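Local coordinates for protein 2-(acetamidomethylene)succinate hydrolase (Mesorhizobium loti, PDB 3KXP) that catalyses the last step of vitamin B6 degradation, hydrolysing (E)-2-(acetamidomethylene)succinate to succinic semialdehyde, acetate, ammonia and carbon dioxide, at residues Leu60-Lys65 with Ile98-Arg103; Asp177-Arg182 with Arg241-Asp246. One frame throughout, in Å; residues are numbered along the deposited sequence.

Contact 1 lies in the central sheet of the alpha/beta hydrolase fold, where Leu60-Lys65 pairs with Ile98-Arg103; contact 2 joins helical Asp177-Arg182 to Arg241-Asp246, the tail of a helix and the turn after it, at the surface. Their centres are about 24 Å apart, on opposite sides of the chain's centre, and their nearest atoms stay about 9 Å apart, so the two do not touch. Both come close to the chloride site formed by Ile77, Leu143 and the presumed nucleophile Ser142. From contact 1, the side chain of Gln102 comes about 4 Å from that of Leu143; from contact 2, the side chains of Leu243 and Leu179 come about 4 Å from those of Leu143 and Ile77 respectively.

Contact 1. Residues Leu60-Lys65 with Ile98-Arg103; sequences LNVREK and IAVDQR
Ile98 sits between Val62 and Glu64 on one face of an antiparallel strand pair: its CG2 packs 3.6 Å from Val62 CB, its CG1 and CD1 against the Glu64 stem, with Glu64 CG 3.6 Å from Ile98 CD1. The Glu64 carboxylate goes on to Arg51 and Arg133. Val62 lies side by side with Val100, CG1 4.0 Å from Val100 CG2, and Leu60 CD1 closes on Val100 CG1, while Leu60 CD2 lies 3.7 Å from Asp101 O. Between the strands, Arg63 and Ala99 exchange two backbone hydrogen bonds, each 3.0 Å from N to O, and Asp101 N hydrogen-bonds to Asn61 O. Asn61, with CG anti to its N (chi1 -178°), holds its amide beside the Asp101 carboxylate, the planes 46° apart. The nearly straight hydrogen bond from Asn61 ND2 to Asp101 OD1 (3.0 Å) lies in the amide plane but arrives from above the carboxylate. A water joins Asp101 OD1 to Arg63 NH2; Ser81 OG binds both Asp101 OD2 and Arg63 NE, and Leu107 N reaches OD1. Replacing Asp101 with an alanine would probably leave the Asn61 amide without its carboxylate mate and break the water link to Arg63. Antiparallel strand 59-65 beside strand 96-100 belongs to the central alpha/beta hydrolase sheet.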
loop_
_atom_site.group_PDB
_atom_site.type_symbol
_atom_site.label_atom_id
_atom_site.label_comp_id
_atom_site.label_asym_id
_atom_site.label_seq_id
_atom_site.Cartn_x
_atom_site.Cartn_y
_atom_site.Cartn_z
ATOM N N LEU A 60 -6.618 8.818 29.869
ATOM C CA LEU A 60 -6.797 9.471 28.578
ATOM C C LEU A 60 -8.256 9.628 28.206
ATOM O O LEU A 60 -9.080 8.796 28.567
ATOM C CB LEU A 60 -6.100 8.661 27.482
ATOM C CG LEU A 60 -4.596 8.440 27.632
ATOM C CD1 LEU A 60 -4.096 7.503 26.538
ATOM C CD2 LEU A 60 -3.879 9.775 27.570
ATOM N N ASN A 61 -8.575 10.697 27.483
ATOM C CA ASN A 61 -9.942 10.930 27.027
ATOM C C ASN A 61 -10.065 10.328 25.624
ATOM O O ASN A 61 -9.149 10.459 24.811
ATOM C CB ASN A 61 -10.247 12.428 26.965
ATOM C CG ASN A 61 -11.675 12.710 26.540
ATOM O OD1 ASN A 61 -12.615 12.264 27.189
ATOM N ND2 ASN A 61 -11.845 13.449 25.441
ATOM N N VAL A 62 -11.182 9.663 25.344
ATOM C CA VAL A 62 -11.380 9.057 24.033
ATOM C C VAL A 62 -12.808 9.257 23.537
ATOM O O VAL A 62 -13.701 9.581 24.317
ATOM C CB VAL A 62 -11.054 7.536 24.059
ATOM C CG1 VAL A 62 -9.638 7.315 24.570
ATOM C CG2 VAL A 62 -12.049 6.796 24.937
ATOM N N ARG A 63 -12.997 9.082 22.230
ATOM C CA ARG A 63 -14.298 9.219 21.576
ATOM C C ARG A 63 -14.546 7.894 20.863
ATOM O O ARG A 63 -13.775 7.517 19.979
ATOM C CB ARG A 63 -14.261 10.352 20.547
ATOM C CG ARG A 63 -13.931 11.710 21.127
ATOM C CD ARG A 63 -13.702 12.746 20.034
ATOM N NE ARG A 63 -13.451 14.077 20.584
ATOM C CZ ARG A 63 -14.394 14.993 20.809
ATOM N NH1 ARG A 63 -15.666 14.725 20.526
ATOM N NH2 ARG A 63 -14.064 16.179 21.317
ATOM N N GLU A 64 -15.614 7.198 21.235
ATOM C CA GLU A 64 -15.902 5.901 20.640
ATOM C C GLU A 64 -17.183 5.836 19.834
ATOM O O GLU A 64 -18.126 6.587 20.076
ATOM C CB GLU A 64 -16.004 4.828 21.721
ATOM C CG GLU A 64 -14.886 4.804 22.741
ATOM C CD GLU A 64 -15.171 3.803 23.857
ATOM O OE1 GLU A 64 -15.366 2.604 23.541
ATOM O OE2 GLU A 64 -15.207 4.214 25.043
ATOM N N LYS A 65 -17.212 4.891 18.899
ATOM C CA LYS A 65 -18.372 4.659 18.053
ATOM C C LYS A 65 -18.178 3.424 17.180
ATOM O O LYS A 65 -17.061 3.095 16.788
ATOM C CB LYS A 65 -18.657 5.875 17.173
ATOM C CG LYS A 65 -19.886 5.701 16.296
ATOM C CD LYS A 65 -20.227 6.958 15.525
ATOM C CE LYS A 65 -21.433 6.712 14.644
ATOM N NZ LYS A 65 -22.538 6.126 15.445
ATOM N N ILE A 98 -12.053 4.547 17.595
ATOM C CA ILE A 98 -11.822 5.324 18.800
ATOM C C ILE A 98 -10.693 6.326 18.586
ATOM O O ILE A 98 -9.574 5.948 18.226
ATOM C CB ILE A 98 -11.465 4.412 20.002
ATOM C CG1 ILE A 98 -12.631 3.452 20.291
ATOM C CG2 ILE A 98 -11.175 5.263 21.225
ATOM C CD1 ILE A 98 -12.431 2.526 21.498
ATOM N N ALA A 99 -10.997 7.604 18.792
ATOM C CA ALA A 99 -9.999 8.658 18.652
ATOM C C ALA A 99 -9.478 8.950 20.053
ATOM O O ALA A 99 -10.255 9.020 21.004
ATOM C CB ALA A 99 -10.631 9.907 18.050
ATOM N N VAL A 100 -8.172 9.134 20.185
ATOM C CA VAL A 100 -7.579 9.372 21.495
ATOM C C VAL A 100 -6.938 10.734 21.688
ATOM O O VAL A 100 -6.106 11.162 20.885
ATOM C CB VAL A 100 -6.474 8.321 21.804
ATOM C CG1 VAL A 100 -5.926 8.529 23.196
ATOM C CG2 VAL A 100 -7.022 6.914 21.631
ATOM N N ASP A 101 -7.326 11.417 22.758
ATOM C CA ASP A 101 -6.703 12.691 23.078
ATOM C C ASP A 101 -5.415 12.203 23.709
ATOM O O ASP A 101 -5.446 11.488 24.709
ATOM C CB ASP A 101 -7.535 13.468 24.101
ATOM C CG ASP A 101 -8.669 14.235 23.458
ATOM O OD1 ASP A 101 -9.513 14.792 24.194
ATOM O OD2 ASP A 101 -8.707 14.289 22.208
ATOM N N GLN A 102 -4.276 12.546 23.129
ATOM C CA GLN A 102 -3.042 12.057 23.707
ATOM C C GLN A 102 -2.565 12.930 24.866
ATOM O O GLN A 102 -3.018 14.064 25.027
ATOM C CB GLN A 102 -1.992 11.923 22.611
ATOM C CG GLN A 102 -2.463 10.962 21.528
ATOM C CD GLN A 102 -1.598 10.993 20.298
ATOM O OE1 GLN A 102 -0.656 10.206 20.161
ATOM N NE2 GLN A 102 -1.900 11.917 19.393
ATOM N N ARG A 103 -1.673 12.379 25.684
ATOM C CA ARG A 103 -1.160 13.100 26.834
ATOM C C ARG A 103 -0.759 14.527 26.490
ATOM O O ARG A 103 -0.141 14.785 25.455
ATOM C CB ARG A 103 0.035 12.362 27.438
ATOM C CG ARG A 103 1.271 12.332 26.557
ATOM C CD ARG A 103 2.452 11.851 27.370
ATOM N NE ARG A 103 2.161 10.560 27.988
ATOM C CZ ARG A 103 2.720 10.125 29.109
ATOM N NH1 ARG A 103 2.394 8.935 29.597
ATOM N NH2 ARG A 103 3.588 10.886 29.753
HETATM O O HOH W 1 -10.995 16.212 22.371
#

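Contact 2. Residues Asp177-Arg182 with Arg241-Asp246; sequences DALEAR and RGLRSD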
loop_
_atom_site.group_PDB
_atom_site.type_symbol
_atom_site.label_atom_id
_atom_site.label_comp_id
_atom_site.label_asym_id
_atom_site.label_seq_id
_atom_site.Cartn_x
_atom_site.Cartn_y
_atom_site.Cartn_z
ATOM N N ASP A 177 12.295 23.096 12.876
ATOM C CA ASP A 177 12.505 24.411 13.485
ATOM C C ASP A 177 11.199 25.181 13.345
ATOM O O ASP A 177 10.756 25.850 14.274
ATOM C CB ASP A 177 13.611 25.207 12.769
ATOM C CG ASP A 177 15.002 24.648 13.021
ATOM O OD1 ASP A 177 15.180 23.946 14.030
ATOM O OD2 ASP A 177 15.926 24.917 12.219
ATOM N N ALA A 178 10.579 25.063 12.174
ATOM C CA ALA A 178 9.332 25.757 11.890
ATOM C C ALA A 178 8.194 25.284 12.781
ATOM O O ALA A 178 7.416 26.096 13.294
ATOM C CB ALA A 178 8.954 25.567 10.429
ATOM N N LEU A 179 8.090 23.968 12.948
ATOM C CA LEU A 179 7.032 23.389 13.775
ATOM C C LEU A 179 7.207 23.846 15.221
ATOM O O LEU A 179 6.249 24.240 15.887
ATOM C CB LEU A 179 7.078 21.858 13.693
ATOM C CG LEU A 179 5.925 21.065 14.308
ATOM C CD1 LEU A 179 5.986 19.636 13.799
ATOM C CD2 LEU A 179 6.006 21.100 15.822
ATOM N N GLU A 180 8.447 23.808 15.687
ATOM C CA GLU A 180 8.764 24.204 17.046
ATOM C C GLU A 180 8.521 25.697 17.329
ATOM O O GLU A 180 8.048 26.056 18.407
ATOM C CB GLU A 180 10.217 23.838 17.337
ATOM C CG GLU A 180 10.564 23.791 18.795
ATOM C CD GLU A 180 11.881 23.090 19.028
ATOM O OE1 GLU A 180 12.905 23.583 18.515
ATOM O OE2 GLU A 180 11.895 22.042 19.713
ATOM N N ALA A 181 8.823 26.561 16.362
ATOM C CA ALA A 181 8.649 28.000 16.550
ATOM C C ALA A 181 7.202 28.482 16.700
ATOM O O ALA A 181 6.950 29.470 17.389
ATOM C CB ALA A 181 9.326 28.752 15.416
ATOM N N ARG A 182 6.253 27.807 16.062
ATOM C CA ARG A 182 4.856 28.229 16.160
ATOM C C ARG A 182 3.964 27.246 16.924
ATOM O O ARG A 182 2.746 27.408 16.967
ATOM C CB ARG A 182 4.291 28.470 14.757
ATOM C CG ARG A 182 4.517 27.312 13.801
ATOM C CD ARG A 182 4.272 27.709 12.342
ATOM N NE ARG A 182 2.868 27.623 11.934
ATOM C CZ ARG A 182 2.144 26.505 11.952
ATOM N NH1 ARG A 182 2.682 25.365 12.367
ATOM N NH2 ARG A 182 0.887 26.517 11.527
ATOM N N ARG A 241 10.147 19.407 20.871
ATOM C CA ARG A 241 11.543 18.987 20.792
ATOM C C ARG A 241 11.719 17.477 20.831
ATOM O O ARG A 241 12.744 16.963 20.415
ATOM C CB ARG A 241 12.420 19.668 21.860
ATOM C CG ARG A 241 11.833 19.849 23.233
ATOM C CD ARG A 241 12.163 21.264 23.718
ATOM N NE ARG A 241 11.261 22.250 23.124
ATOM C CZ ARG A 241 11.512 23.550 23.026
ATOM N NH1 ARG A 241 10.612 24.356 22.473
ATOM N NH2 ARG A 241 12.668 24.041 23.454
ATOM N N GLY A 242 10.708 16.761 21.305
ATOM C CA GLY A 242 10.806 15.315 21.327
ATOM C C GLY A 242 10.651 14.779 19.912
ATOM O O GLY A 242 11.097 13.679 19.607
ATOM N N LEU A 243 10.026 15.575 19.044
ATOM C CA LEU A 243 9.795 15.187 17.656
ATOM C C LEU A 243 11.071 15.167 16.823
ATOM O O LEU A 243 11.077 14.648 15.713
ATOM C CB LEU A 243 8.770 16.123 17.003
ATOM C CG LEU A 243 7.330 15.992 17.509
ATOM C CD1 LEU A 243 6.440 17.003 16.818
ATOM C CD2 LEU A 243 6.832 14.584 17.243
ATOM N N ARG A 244 12.147 15.724 17.368
ATOM C CA ARG A 244 13.432 15.767 16.677
ATOM C C ARG A 244 14.221 14.465 16.781
ATOM O O ARG A 244 15.212 14.285 16.077
ATOM C CB ARG A 244 14.301 16.891 17.246
ATOM C CG ARG A 244 13.847 18.299 16.908
ATOM C CD ARG A 244 14.766 19.307 17.579
ATOM N NE ARG A 244 15.035 20.455 16.721
ATOM C CZ ARG A 244 14.166 21.426 16.470
ATOM N NH1 ARG A 244 12.959 21.399 17.018
ATOM N NH2 ARG A 244 14.502 22.417 15.662
ATOM N N SER A 245 13.794 13.557 17.651
ATOM C CA SER A 245 14.529 12.311 17.835
ATOM C C SER A 245 14.559 11.421 16.595
ATOM O O SER A 245 13.664 11.469 15.748
ATOM C CB SER A 245 13.977 11.536 19.038
ATOM O OG SER A 245 12.602 11.250 18.873
ATOM N N ASP A 246 15.613 10.620 16.508
ATOM C CA ASP A 246 15.830 9.711 15.397
ATOM C C ASP A 246 14.698 8.692 15.305
ATOM O O ASP A 246 14.470 7.914 16.227
ATOM C CB ASP A 246 17.186 9.010 15.573
ATOM C CG ASP A 246 17.588 8.184 14.362
ATOM O OD1 ASP A 246 16.987 8.360 13.278
ATOM O OD2 ASP A 246 18.522 7.366 14.494
#
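A salt-bridge network at the surface, made by Asp177, Glu180, Arg241 and Arg244, joins the last turns of helix 173-182 to the C-terminal part of helix 233-242 and the turn that follows. Glu180 is the hub. Its extended chain, CG anti to the backbone N (chi1 -162°), carries the carboxylate between the two arginines. OE2 lies over one face of the Arg241 guanidinium, 3.5 Å from NE and well out of the plane; the attraction is of charge alone, since no N-H points at the oxygen, and NE bonds instead to Ala237 O. OE2 also rests 3.2 Å from Arg241 CB. Glu180 OE1 forms a salt bridge with Arg244 NH1 from over a face of the guanidinium, and Asp177 OD1 approaches Arg244 NH2 near the guanidinium edge. Arg244 NH1 and NH2 and Asp177 OD1 sit too close to neighbours in the model, so their places are less sure. Beside the charges, Leu179 and Leu243 cross at about a right angle, their CD1 atoms 4.0 Å apart. A type I turn from Gly242 to Ser245 carries both Leu243 and Arg244. Beyond the pair, Leu179 lies on Ile77, while Leu243 packs on Phe167 and against Leu143 and Arg146 of helix 143-154, which follows strand 136-141 of the central sheet.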